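Local coordinates for thioredoxin-like protein (PDB 4YOD) that is of unknown function but probably acts as a thiol-disulfide oxidoreductase, joining a helical N-terminal region to a thioredoxin-like domain, at residues I12-L17 / P53-Q58; Q22-P27 / A31-K36; D98-Y103 / E115-V120. All coordinates share one frame; numbering follows the deposited sequence.

Interaction 1 (I12-L17 / P53-Q58)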
loop_
_atom_site.group_PDB
_atom_site.type_symbol
_atom_site.label_atom_id
_atom_site.label_comp_id
_atom_site.label_asym_id
_atom_site.label_seq_id
_atom_site.Cartn_x
_atom_site.Cartn_y
_atom_site.Cartn_z
ATOM N N ILE A 12 16.275 -25.756 -24.233
ATOM C CA ILE A 12 15.684 -24.447 -24.536
ATOM C C ILE A 12 14.282 -24.319 -23.911
ATOM O O ILE A 12 13.407 -25.147 -24.176
ATOM C CB ILE A 12 15.636 -24.201 -26.059
ATOM N N LYS A 13 14.089 -23.278 -23.084
ATOM C CA LYS A 13 12.848 -22.956 -22.360
ATOM C C LYS A 13 12.327 -21.554 -22.735
ATOM O O LYS A 13 13.054 -20.772 -23.359
ATOM C CB LYS A 13 13.085 -23.016 -20.838
ATOM C CG LYS A 13 13.331 -24.404 -20.261
ATOM C CD LYS A 13 13.678 -24.274 -18.785
ATOM C CE LYS A 13 13.462 -25.540 -17.998
ATOM N NZ LYS A 13 12.951 -25.239 -16.631
ATOM N N THR A 14 11.075 -21.231 -22.326
ATOM C CA THR A 14 10.457 -19.925 -22.584
ATOM C C THR A 14 11.097 -18.876 -21.662
ATOM O O THR A 14 11.485 -17.822 -22.150
ATOM C CB THR A 14 8.923 -19.994 -22.439
ATOM O OG1 THR A 14 8.416 -21.050 -23.257
ATOM C CG2 THR A 14 8.231 -18.690 -22.834
ATOM N N PHE A 15 11.220 -19.183 -20.347
ATOM C CA PHE A 15 11.815 -18.319 -19.315
ATOM C C PHE A 15 12.878 -19.086 -18.537
ATOM O O PHE A 15 12.616 -20.189 -18.058
ATOM C CB PHE A 15 10.745 -17.752 -18.353
ATOM C CG PHE A 15 11.308 -16.993 -17.171
ATOM C CD1 PHE A 15 11.746 -15.678 -17.311
ATOM C CD2 PHE A 15 11.422 -17.595 -15.926
ATOM C CE1 PHE A 15 12.303 -14.991 -16.231
ATOM C CE2 PHE A 15 11.984 -16.907 -14.848
ATOM C CZ PHE A 15 12.416 -15.606 -15.007
ATOM N N THR A 16 14.068 -18.489 -18.397
ATOM C CA THR A 16 15.193 -19.102 -17.689
ATOM C C THR A 16 15.762 -18.132 -16.646
ATOM O O THR A 16 16.010 -16.963 -16.941
ATOM C CB THR A 16 16.280 -19.559 -18.697
ATOM O OG1 THR A 16 15.691 -20.442 -19.656
ATOM C CG2 THR A 16 17.463 -20.267 -18.020
ATOM N N LEU A 17 15.974 -18.645 -15.437
ATOM C CA LEU A 17 16.578 -17.924 -14.327
ATOM C C LEU A 17 18.110 -17.974 -14.445
ATOM O O LEU A 17 18.641 -18.969 -14.948
ATOM C CB LEU A 17 16.136 -18.539 -12.984
ATOM C CG LEU A 17 14.829 -18.038 -12.397
ATOM C CD1 LEU A 17 14.303 -18.998 -11.363
ATOM C CD2 LEU A 17 15.006 -16.679 -11.763
ATOM N N PRO A 53 1.595 -15.386 -22.264
ATOM C CA PRO A 53 1.328 -14.542 -21.089
ATOM C C PRO A 53 1.243 -15.327 -19.769
ATOM O O PRO A 53 1.532 -14.757 -18.725
ATOM C CB PRO A 53 -0.005 -13.875 -21.428
ATOM C CG PRO A 53 -0.683 -14.821 -22.316
ATOM C CD PRO A 53 0.395 -15.497 -23.118
ATOM N N GLU A 54 0.847 -16.619 -19.806
ATOM C CA GLU A 54 0.746 -17.443 -18.589
ATOM C C GLU A 54 2.129 -17.621 -17.961
ATOM O O GLU A 54 2.268 -17.447 -16.750
ATOM C CB GLU A 54 0.100 -18.812 -18.867
ATOM C CG GLU A 54 -1.351 -18.743 -19.317
ATOM C CD GLU A 54 -1.587 -18.337 -20.762
ATOM O OE1 GLU A 54 -0.629 -18.378 -21.573
ATOM O OE2 GLU A 54 -2.751 -18.009 -21.086
ATOM N N ILE A 55 3.150 -17.866 -18.793
ATOM C CA ILE A 55 4.544 -18.010 -18.362
ATOM C C ILE A 55 5.119 -16.655 -17.881
ATOM O O ILE A 55 5.707 -16.583 -16.791
ATOM C CB ILE A 55 5.411 -18.636 -19.485
ATOM C CG1 ILE A 55 5.000 -20.131 -19.684
ATOM C CG2 ILE A 55 6.909 -18.519 -19.125
ATOM C CD1 ILE A 55 5.611 -20.858 -20.906
ATOM N N THR A 56 4.961 -15.600 -18.696
ATOM C CA THR A 56 5.460 -14.268 -18.378
ATOM C C THR A 56 4.830 -13.721 -17.074
ATOM O O THR A 56 5.550 -13.152 -16.255
ATOM C CB THR A 56 5.220 -13.316 -19.556
ATOM O OG1 THR A 56 5.622 -13.984 -20.750
ATOM C CG2 THR A 56 5.990 -12.001 -19.411
ATOM N N GLU A 57 3.500 -13.887 -16.884
ATOM C CA GLU A 57 2.861 -13.345 -15.681
ATOM C C GLU A 57 3.349 -14.096 -14.417
ATOM O O GLU A 57 3.588 -13.458 -13.394
ATOM C CB GLU A 57 1.327 -13.382 -15.806
ATOM C CG GLU A 57 0.566 -12.806 -14.616
ATOM C CD GLU A 57 -0.906 -12.568 -14.896
ATOM O OE1 GLU A 57 -1.345 -12.771 -16.050
ATOM O OE2 GLU A 57 -1.629 -12.173 -13.958
ATOM N N GLN A 58 3.546 -15.427 -14.507
ATOM C CA GLN A 58 4.039 -16.189 -13.363
ATOM C C GLN A 58 5.477 -15.767 -13.018
ATOM O O GLN A 58 5.807 -15.678 -11.835
ATOM C CB GLN A 58 3.925 -17.704 -13.581
ATOM C CG GLN A 58 4.221 -18.550 -12.328
ATOM C CD GLN A 58 3.506 -18.081 -11.081
ATOM O OE1 GLN A 58 2.301 -17.800 -11.080
ATOM N NE2 GLN A 58 4.245 -17.994 -9.982
#
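Ile55 packs against Thr14 and Phe15. The contact lays the irregular N-terminal segment 12-17 against the first turns of helix 53-66, in the helical DUF5106 region of the chain. Segment 12-17 has no regular secondary structure. It meets the helix through side chains alone, and no hydrogen bond passes between the two segments. The backbones come nearest at Phe15 and Ile55, whose CA atoms lie 7.3 Å apart.

Ile55 uses both of its branches. CG2 stands anti to the backbone N and CG1 stands anti to the carbonyl carbon (chi1 -69°). The longer branch continues nearly extended, with chi2 at 171°, and this brings CD1 up to Thr14. Ile55 CD1 lies 3.8 Å from Thr14 CB. The branch methyl CG2 of Ile55 reaches the other way along the segment and is shared by two residues. Ile55 CG2 is 3.9 Å from Thr14 CG2.

Thr14 meets this isoleucine obliquely. Its methyl is turned anti to the backbone N, and there Thr14 CG2 touches both branches of Ile55. Thr14 CG2 sits 3.9 Å from Ile55 CD1. The hydroxyl OG1 of Thr14 meets Ile55 CD1 by packing and makes no polar bond there.

Phe15 contributes its CB rather than its ring. CB points toward the helix, but the ring leads away from it. There the ring meets Tyr38, with the planes at about 40°, and Phe15 also touches Val42. Thr14 extends the packing to His52, just before the helix. On the helix itself, Thr56 turns away from segment 12-17, and its OG1 is hydrogen-bonded to the backbone oxygens of Asn48 and His52. The Phe15 share of the contact rests on CB, 4.0 Å from Ile55 CG2.

Interaction 2 (Q22-P27 / A31-K36)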
loop_
_atom_site.group_PDB
_atom_site.type_symbol
_atom_site.label_atom_id
_atom_site.label_comp_id
_atom_site.label_asym_id
_atom_site.label_seq_id
_atom_site.Cartn_x
_atom_site.Cartn_y
_atom_site.Cartn_z
ATOM N N GLN A 22 28.202 -21.125 -6.555
ATOM C CA GLN A 22 28.389 -21.890 -5.310
ATOM C C GLN A 22 29.197 -21.108 -4.255
ATOM O O GLN A 22 28.984 -21.328 -3.061
ATOM C CB GLN A 22 29.054 -23.254 -5.580
ATOM C CG GLN A 22 28.621 -24.349 -4.594
ATOM C CD GLN A 22 29.373 -25.669 -4.721
ATOM O OE1 GLN A 22 30.612 -25.723 -4.713
ATOM N NE2 GLN A 22 28.638 -26.783 -4.758
ATOM N N ILE A 23 30.096 -20.185 -4.687
ATOM C CA ILE A 23 30.925 -19.339 -3.802
ATOM C C ILE A 23 30.043 -18.368 -3.002
ATOM O O ILE A 23 30.450 -17.912 -1.926
ATOM C CB ILE A 23 32.046 -18.564 -4.552
ATOM C CG1 ILE A 23 31.511 -17.858 -5.832
ATOM C CG2 ILE A 23 33.252 -19.471 -4.827
ATOM C CD1 ILE A 23 32.084 -16.493 -6.095
HETATM N N MSE A 24 28.850 -18.048 -3.533
HETATM C CA MSE A 24 27.913 -17.169 -2.850
HETATM C C MSE A 24 27.140 -17.981 -1.824
HETATM O O MSE A 24 26.164 -18.661 -2.153
HETATM C CB MSE A 24 26.989 -16.460 -3.841
HETATM C CG MSE A 24 27.401 -15.035 -4.090
HETATM SE SE MSE A 24 26.186 -14.250 -5.358
HETATM C CE MSE A 24 27.499 -13.849 -6.772
ATOM N N VAL A 25 27.624 -17.929 -0.587
ATOM C CA VAL A 25 27.120 -18.666 0.560
ATOM C C VAL A 25 26.138 -17.797 1.365
ATOM O O VAL A 25 25.070 -18.288 1.749
ATOM C CB VAL A 25 28.330 -19.125 1.427
ATOM C CG1 VAL A 25 27.885 -19.740 2.748
ATOM C CG2 VAL A 25 29.233 -20.088 0.656
ATOM N N ALA A 26 26.513 -16.528 1.638
ATOM C CA ALA A 26 25.730 -15.598 2.446
ATOM C C ALA A 26 24.313 -15.386 1.863
ATOM O O ALA A 26 24.184 -14.932 0.715
ATOM C CB ALA A 26 26.462 -14.269 2.577
ATOM N N PRO A 27 23.246 -15.733 2.635
ATOM C CA PRO A 27 21.869 -15.576 2.116
ATOM C C PRO A 27 21.581 -14.194 1.529
ATOM O O PRO A 27 20.913 -14.123 0.496
ATOM C CB PRO A 27 20.991 -15.843 3.340
ATOM C CG PRO A 27 21.816 -16.726 4.211
ATOM C CD PRO A 27 23.244 -16.313 3.997
ATOM N N ALA A 31 20.200 -13.585 -2.235
ATOM C CA ALA A 31 18.935 -12.872 -2.446
ATOM C C ALA A 31 19.158 -11.670 -3.360
ATOM O O ALA A 31 18.369 -11.465 -4.284
ATOM C CB ALA A 31 18.346 -12.427 -1.112
ATOM N N GLU A 32 20.262 -10.912 -3.130
ATOM C CA GLU A 32 20.659 -9.742 -3.929
ATOM C C GLU A 32 20.976 -10.160 -5.382
ATOM O O GLU A 32 20.504 -9.497 -6.310
ATOM C CB GLU A 32 21.863 -9.022 -3.288
ATOM C CG GLU A 32 22.251 -7.729 -3.991
ATOM C CD GLU A 32 23.481 -7.013 -3.463
ATOM O OE1 GLU A 32 24.475 -7.691 -3.111
ATOM O OE2 GLU A 32 23.466 -5.760 -3.455
ATOM N N PHE A 33 21.755 -11.252 -5.580
ATOM C CA PHE A 33 22.096 -11.742 -6.925
ATOM C C PHE A 33 20.826 -12.102 -7.729
ATOM O O PHE A 33 20.721 -11.750 -8.905
ATOM C CB PHE A 33 23.036 -12.965 -6.861
ATOM C CG PHE A 33 23.485 -13.439 -8.227
ATOM C CD1 PHE A 33 24.610 -12.893 -8.836
ATOM C CD2 PHE A 33 22.751 -14.394 -8.926
ATOM C CE1 PHE A 33 25.009 -13.311 -10.109
ATOM C CE2 PHE A 33 23.142 -14.800 -10.206
ATOM C CZ PHE A 33 24.273 -14.260 -10.786
ATOM N N LEU A 34 19.886 -12.811 -7.090
ATOM C CA LEU A 34 18.646 -13.269 -7.714
ATOM C C LEU A 34 17.795 -12.091 -8.201
ATOM O O LEU A 34 17.275 -12.148 -9.314
ATOM C CB LEU A 34 17.860 -14.150 -6.728
ATOM C CG LEU A 34 16.671 -14.966 -7.269
ATOM C CD1 LEU A 34 17.046 -15.783 -8.524
ATOM C CD2 LEU A 34 16.122 -15.890 -6.189
ATOM N N VAL A 35 17.685 -11.020 -7.389
ATOM C CA VAL A 35 16.917 -9.832 -7.740
ATOM C C VAL A 35 17.579 -9.100 -8.923
ATOM O O VAL A 35 16.901 -8.802 -9.910
ATOM C CB VAL A 35 16.726 -8.900 -6.501
ATOM C CG1 VAL A 35 16.375 -7.471 -6.907
ATOM C CG2 VAL A 35 15.671 -9.450 -5.540
ATOM N N LYS A 36 18.886 -8.832 -8.833
ATOM C CA LYS A 36 19.608 -8.048 -9.824
ATOM C C LYS A 36 19.673 -8.680 -11.214
ATOM O O LYS A 36 19.562 -7.947 -12.196
ATOM C CB LYS A 36 21.020 -7.735 -9.324
ATOM C CG LYS A 36 21.019 -6.542 -8.353
ATOM C CD LYS A 36 22.365 -6.320 -7.667
ATOM C CE LYS A 36 22.321 -5.129 -6.737
ATOM N NZ LYS A 36 23.644 -4.854 -6.114
#
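Met24, present as selenomethionine, reaches from the loop to Phe33 on helix 27-37. Its CB points toward the helix. The first torsion is unusual, at -102°, but the chain then runs straight through CG to SE. SE arrives beside the base of the phenylalanine. Met24 SE lies 3.7 Å from Phe33 CB. Phe33 CG is 4.0 Å from Met24 SE. The chain bends at chi3, and this bend carries the methyl along the ring. Met24 CE comes 3.7 Å from Phe33 CD1, with Phe33 CE1 a little farther off. The two side chains cross at about a right angle.

Met24 SE is 4.8 Å from the centroid of the Phe33 ring and 47° off the ring normal, an oblique approach. Phe33 CB points toward the loop. The ring, with CG anti to the backbone N, then leads away from the loop backbone, and SE meets its CB and CG end. The same ring stacks with His37, and Phe33 touches Ile20.

The second link is between backbones. Ala31 N donates to Pro27 O at 2.9 Å, and the N-H...O angle of 164° makes the bond nearly straight. Ala31 CB also lies 3.5 Å from Pro27 O. Farther along the helix, Lys36 NZ forms a salt bridge to Glu32 OE2 at 2.8 Å, one turn apart. Arg30 ties back to the loop by a hydrogen bond from NH1 to Met24 O.

Ala26 as N-cap, Pro27 in the first turn and the i+4 to i backbone bond are typical of a helix N-terminus. Here a Met-aromatic contact also joins the preceding loop to the helix.

Interaction 3 (D98-Y103 / E115-V120)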
loop_
_atom_site.group_PDB
_atom_site.type_symbol
_atom_site.label_atom_id
_atom_site.label_comp_id
_atom_site.label_asym_id
_atom_site.label_seq_id
_atom_site.Cartn_x
_atom_site.Cartn_y
_atom_site.Cartn_z
ATOM N N ASP A 98 1.228 -2.861 -16.631
ATOM C CA ASP A 98 -0.136 -3.294 -16.283
ATOM C C ASP A 98 -0.070 -4.421 -15.242
ATOM O O ASP A 98 -0.861 -4.409 -14.293
ATOM C CB ASP A 98 -0.925 -3.726 -17.515
ATOM C CG ASP A 98 -2.319 -4.222 -17.190
ATOM O OD1 ASP A 98 -3.178 -3.382 -16.819
ATOM O OD2 ASP A 98 -2.540 -5.456 -17.256
ATOM N N LEU A 99 0.890 -5.369 -15.384
ATOM C CA LEU A 99 1.102 -6.416 -14.373
ATOM C C LEU A 99 1.501 -5.804 -13.018
ATOM O O LEU A 99 1.060 -6.297 -11.985
ATOM C CB LEU A 99 2.184 -7.420 -14.796
ATOM C CG LEU A 99 1.846 -8.413 -15.928
ATOM C CD1 LEU A 99 2.968 -9.389 -16.101
ATOM C CD2 LEU A 99 0.550 -9.192 -15.659
ATOM N N ALA A 100 2.355 -4.745 -13.030
ATOM C CA ALA A 100 2.784 -4.026 -11.812
ATOM C C ALA A 100 1.574 -3.423 -11.099
ATOM O O ALA A 100 1.482 -3.541 -9.891
ATOM C CB ALA A 100 3.789 -2.941 -12.158
ATOM N N ASP A 101 0.609 -2.864 -11.845
ATOM C CA ASP A 101 -0.638 -2.321 -11.283
ATOM C C ASP A 101 -1.443 -3.488 -10.652
ATOM O O ASP A 101 -1.711 -3.478 -9.443
ATOM C CB ASP A 101 -1.439 -1.594 -12.397
ATOM C CG ASP A 101 -2.807 -1.025 -12.044
ATOM O OD1 ASP A 101 -3.192 -1.078 -10.861
ATOM O OD2 ASP A 101 -3.459 -0.457 -12.941
ATOM N N LYS A 102 -1.747 -4.530 -11.457
ATOM C CA LYS A 102 -2.512 -5.706 -11.030
ATOM C C LYS A 102 -2.006 -6.327 -9.714
ATOM O O LYS A 102 -2.823 -6.694 -8.872
ATOM C CB LYS A 102 -2.495 -6.783 -12.139
ATOM C CG LYS A 102 -3.354 -8.006 -11.857
ATOM C CD LYS A 102 -3.377 -8.939 -13.053
ATOM C CE LYS A 102 -4.143 -10.213 -12.771
ATOM N NZ LYS A 102 -4.193 -11.091 -13.975
ATOM N N TYR A 103 -0.686 -6.444 -9.528
ATOM C CA TYR A 103 -0.176 -7.112 -8.333
ATOM C C TYR A 103 0.296 -6.177 -7.218
ATOM O O TYR A 103 0.152 -6.533 -6.052
ATOM C CB TYR A 103 0.956 -8.074 -8.721
ATOM C CG TYR A 103 0.405 -9.277 -9.451
ATOM C CD1 TYR A 103 -0.213 -10.314 -8.756
ATOM C CD2 TYR A 103 0.423 -9.342 -10.845
ATOM C CE1 TYR A 103 -0.789 -11.393 -9.425
ATOM C CE2 TYR A 103 -0.125 -10.433 -11.524
ATOM C CZ TYR A 103 -0.750 -11.441 -10.807
ATOM O OH TYR A 103 -1.311 -12.513 -11.445
ATOM N N GLU A 115 5.458 0.737 -1.771
ATOM C CA GLU A 115 6.894 1.019 -1.875
ATOM C C GLU A 115 7.522 0.294 -3.103
ATOM O O GLU A 115 8.541 0.747 -3.611
ATOM C CB GLU A 115 7.634 0.671 -0.584
ATOM C CG GLU A 115 7.424 1.692 0.544
ATOM C CD GLU A 115 7.754 3.145 0.247
ATOM O OE1 GLU A 115 8.858 3.420 -0.278
ATOM O OE2 GLU A 115 6.917 4.018 0.576
ATOM N N PHE A 116 6.894 -0.785 -3.610
ATOM C CA PHE A 116 7.407 -1.411 -4.829
ATOM C C PHE A 116 6.759 -0.766 -6.058
ATOM O O PHE A 116 7.360 -0.735 -7.124
ATOM C CB PHE A 116 7.160 -2.932 -4.825
ATOM C CG PHE A 116 7.867 -3.809 -3.809
ATOM C CD1 PHE A 116 8.935 -3.322 -3.058
ATOM C CD2 PHE A 116 7.507 -5.145 -3.652
ATOM C CE1 PHE A 116 9.591 -4.143 -2.131
ATOM C CE2 PHE A 116 8.169 -5.964 -2.725
ATOM C CZ PHE A 116 9.194 -5.450 -1.966
ATOM N N TYR A 117 5.523 -0.253 -5.925
ATOM C CA TYR A 117 4.835 0.363 -7.050
ATOM C C TYR A 117 5.359 1.785 -7.368
ATOM O O TYR A 117 5.390 2.157 -8.545
ATOM C CB TYR A 117 3.319 0.377 -6.808
ATOM C CG TYR A 117 2.531 0.725 -8.047
ATOM C CD1 TYR A 117 2.664 -0.023 -9.220
ATOM C CD2 TYR A 117 1.646 1.792 -8.052
ATOM C CE1 TYR A 117 1.960 0.314 -10.372
ATOM C CE2 TYR A 117 0.878 2.087 -9.176
ATOM C CZ TYR A 117 1.037 1.346 -10.334
ATOM O OH TYR A 117 0.333 1.733 -11.451
ATOM N N ILE A 118 5.775 2.574 -6.344
ATOM C CA ILE A 118 6.313 3.941 -6.540
ATOM C C ILE A 118 7.481 3.957 -7.591
ATOM O O ILE A 118 7.329 4.730 -8.544
ATOM C CB ILE A 118 6.686 4.605 -5.198
ATOM C CG1 ILE A 118 5.378 5.078 -4.479
ATOM C CG2 ILE A 118 7.678 5.776 -5.372
ATOM C CD1 ILE A 118 5.529 5.314 -2.947
ATOM N N PRO A 119 8.564 3.102 -7.543
ATOM C CA PRO A 119 9.567 3.133 -8.642
ATOM C C PRO A 119 8.970 2.792 -10.026
ATOM O O PRO A 119 9.462 3.323 -11.019
ATOM C CB PRO A 119 10.623 2.098 -8.219
ATOM C CG PRO A 119 9.988 1.272 -7.164
ATOM C CD PRO A 119 8.965 2.149 -6.486
ATOM N N VAL A 120 7.906 1.952 -10.107
ATOM C CA VAL A 120 7.220 1.693 -11.401
ATOM C C VAL A 120 6.619 3.027 -11.933
ATOM O O VAL A 120 6.804 3.345 -13.099
ATOM C CB VAL A 120 6.129 0.592 -11.344
ATOM C CG1 VAL A 120 5.526 0.348 -12.731
ATOM C CG2 VAL A 120 6.674 -0.716 -10.757
#
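Apolar packing joins Ala100 to Val120 and Tyr117. Ala100 CB meets both Val120 methyls, with CG1 at 3.8 Å and CG2 at 3.9 Å. Ala100 CB also lies 4.1 Å from Tyr117 CE1.

The tyrosine ring also packs on backbone. Its CG is anti to the backbone N (chi1 -168°), which sends the ring across to the turn at Ala100 and Asp101. Tyr117 CD1 is 3.8 Å from Ala100 O, and Tyr117 CE1 is 3.8 Å from Asp101 N. Both polar atoms approach the ring obliquely.

These are neighbouring antiparallel helices of the helical DUF5106 region, 90-105 and 114-125. Over the two segments the axes approach to 10.2 Å, with 158° between their directions. The small Ala100 side chain lies at the closest pairing of CA atoms, with Tyr117.

Polar links go outside the pair. Tyr117 OH packs near Asp101 CB, but its hydrogen bond is with Arg141 NH1. Arg141 NH1, which belongs to neither segment, also forms a salt bridge with Asp101 OD2, and one arginine thus reaches both helices. Replacing Tyr117 with an alanine would probably open a gap beside Ala100 and leave Arg141 without its phenolic partner.

Overall arrangement
Interactions 1 and 2 are surface contacts, and interaction 3 is buried. Interactions 1 and 2 each fix part of the N-terminal segment to a helix, 53-66 and 27-37 respectively. They touch where Leu17 CD2 packs on Leu34 CD1. Interaction 3 pairs two helices deeper in the same helical region. It meets interaction 1 through Glu57, whose OE2 forms a salt bridge with Lys102 NZ and a probable hydrogen bond with Tyr103 OH. Interactions 2 and 3 do not touch; their nearest atoms are about 8 Å apart. Only interaction 2 has a hydrogen bond between its segments, and it adds a Met-aromatic contact. Interaction 1 relies on aliphatic packing, and interaction 3 on ring and methyl packing.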